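Aldehyde dehydrogenase 12 (Zea mays, PDB 6D97) catalyses the NAD+-dependent oxidation of L-glutamate gamma-semialdehyde, the last step of proline catabolism in plants. Local coordinates at residues Ile375-Asn380 with Phe426-Lys431. Residues are numbered along the deposited sequence; the frame is centred on the assembly and turned at random.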
# COMPACT_ATOMS: atom_id res chain seq x y z
N ILE A 375 -38.15 -31.85 -0.61
CA ILE A 375 -38.44 -33.20 -1.08
C ILE A 375 -38.64 -33.21 -2.59
O ILE A 375 -38.12 -34.08 -3.30
CB ILE A 375 -39.67 -33.77 -0.35
CG1 ILE A 375 -39.33 -34.12 1.11
CG2 ILE A 375 -40.20 -34.99 -1.09
CD1 ILE A 375 -38.40 -35.31 1.24
N GLU A 376 -39.40 -32.24 -3.11
CA GLU A 376 -39.65 -32.17 -4.55
C GLU A 376 -38.34 -32.03 -5.32
O GLU A 376 -38.11 -32.74 -6.31
CB GLU A 376 -40.59 -31.00 -4.86
CG GLU A 376 -41.06 -30.97 -6.31
CD GLU A 376 -41.60 -29.62 -6.73
OE1 GLU A 376 -42.82 -29.39 -6.62
OE2 GLU A 376 -40.79 -28.78 -7.17
N HIS A 377 -37.47 -31.12 -4.88
CA HIS A 377 -36.15 -30.96 -5.50
C HIS A 377 -35.39 -32.29 -5.51
O HIS A 377 -34.83 -32.70 -6.54
CB HIS A 377 -35.34 -29.90 -4.76
CG HIS A 377 -33.99 -29.63 -5.37
ND1 HIS A 377 -33.83 -29.09 -6.63
CD2 HIS A 377 -32.74 -29.83 -4.88
CE1 HIS A 377 -32.55 -28.97 -6.90
NE2 HIS A 377 -31.86 -29.40 -5.85
N MET A 378 -35.35 -32.98 -4.37
CA MET A 378 -34.70 -34.29 -4.30
C MET A 378 -35.28 -35.26 -5.32
O MET A 378 -34.54 -35.99 -5.99
CB MET A 378 -34.84 -34.87 -2.89
CG MET A 378 -34.32 -36.28 -2.73
SD MET A 378 -34.74 -36.96 -1.11
CE MET A 378 -36.51 -37.23 -1.26
N ASN A 379 -36.61 -35.32 -5.42
CA ASN A 379 -37.23 -36.22 -6.38
C ASN A 379 -36.94 -35.81 -7.82
O ASN A 379 -36.75 -36.67 -8.69
CB ASN A 379 -38.74 -36.29 -6.13
CG ASN A 379 -39.09 -37.06 -4.87
OD1 ASN A 379 -38.43 -38.05 -4.53
ND2 ASN A 379 -40.12 -36.61 -4.16
N ASN A 380 -36.90 -34.50 -8.09
CA ASN A 380 -36.53 -34.04 -9.42
C ASN A 380 -35.12 -34.48 -9.79
O ASN A 380 -34.86 -34.88 -10.93
CB ASN A 380 -36.66 -32.52 -9.51
CG ASN A 380 -38.09 -32.06 -9.58
OD1 ASN A 380 -38.99 -32.82 -9.95
ND2 ASN A 380 -38.32 -30.80 -9.24
N PHE A 426 -28.21 -29.56 -15.57
CA PHE A 426 -27.27 -28.64 -14.93
C PHE A 426 -27.99 -27.57 -14.12
O PHE A 426 -27.66 -27.32 -12.95
CB PHE A 426 -26.37 -27.99 -15.98
CG PHE A 426 -25.32 -27.09 -15.39
CD1 PHE A 426 -24.13 -27.62 -14.91
CD2 PHE A 426 -25.54 -25.73 -15.26
CE1 PHE A 426 -23.17 -26.81 -14.34
CE2 PHE A 426 -24.58 -24.91 -14.69
CZ PHE A 426 -23.40 -25.46 -14.23
N GLU A 427 -28.98 -26.91 -14.73
CA GLU A 427 -29.73 -25.87 -14.03
C GLU A 427 -30.44 -26.43 -12.79
O GLU A 427 -30.50 -25.75 -11.75
CB GLU A 427 -30.76 -25.23 -14.97
CG GLU A 427 -30.19 -24.40 -16.13
CD GLU A 427 -29.50 -25.26 -17.17
OE1 GLU A 427 -29.80 -26.45 -17.24
OE2 GLU A 427 -28.65 -24.75 -17.91
N LEU A 428 -30.95 -27.65 -12.86
CA LEU A 428 -31.54 -28.29 -11.68
C LEU A 428 -30.48 -28.61 -10.63
O LEU A 428 -30.68 -28.32 -9.43
CB LEU A 428 -32.29 -29.56 -12.11
CG LEU A 428 -32.95 -30.37 -11.00
CD1 LEU A 428 -34.09 -29.60 -10.39
CD2 LEU A 428 -33.40 -31.73 -11.52
N VAL A 429 -29.36 -29.22 -11.03
CA VAL A 429 -28.33 -29.66 -10.08
C VAL A 429 -27.70 -28.45 -9.38
O VAL A 429 -27.45 -28.47 -8.17
CB VAL A 429 -27.27 -30.53 -10.80
CG1 VAL A 429 -25.95 -30.61 -10.01
CG2 VAL A 429 -27.84 -31.92 -11.07
N THR A 430 -27.44 -27.37 -10.12
CA THR A 430 -26.79 -26.18 -9.58
C THR A 430 -27.81 -25.20 -8.97
O THR A 430 -27.47 -24.03 -8.75
CB THR A 430 -25.96 -25.49 -10.65
OG1 THR A 430 -26.82 -25.01 -11.68
CG2 THR A 430 -24.94 -26.48 -11.26
N LYS A 431 -29.02 -25.64 -8.68
CA LYS A 431 -30.00 -24.77 -8.04
C LYS A 431 -29.71 -24.68 -6.55
O LYS A 431 -29.53 -25.70 -5.88
CB LYS A 431 -31.41 -25.32 -8.29
CG LYS A 431 -32.54 -24.58 -7.62
CD LYS A 431 -33.77 -25.45 -7.59
CE LYS A 431 -34.93 -24.74 -6.95
NZ LYS A 431 -35.74 -23.99 -7.93
O HOH W 1 -29.08 -28.56 -5.70
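Helix 371-382, which includes H377 and N380, faces the C-terminal end of the short helix 425-429, and the two backbones come nearest at N380 and L428, whose CA atoms are 7.9 Å apart. One turn before N380, H377 reaches across to the other segment. Its imidazole is carried away from its own helix by a chi1 of -177°, which sets CG opposite the backbone N, and its CE1 edge meets L428 O nearly in the ring plane, at 3.2 Å. L428 CD1 lies 3.8 Å from H377 ND1, while the aliphatic run of K431 approaches the same ring obliquely through CD. The second branch of L428 takes a different neighbour: CD2 packs against the backbone of N380, 3.5 Å from N380 O. Beyond the imidazole, one water links H377 NE2 (2.9 Å) to two backbone carbonyls, donating to V429 O and K431 O. Replacing the imidazole by an alanine side chain would probably leave this water without its link to helix 371-382 and open a gap beside L428 and K431. The ring of F437, on strand 437-443 of the mixed sheet, also meets that of H377, their planes turned about 65° apart. The example illustrates water-mediated bridging of a helix C-terminus, here joining two helices beside the sheet of the aldehyde dehydrogenase catalytic domain, with the side chain of K431 about 12 Å from the bound NAD.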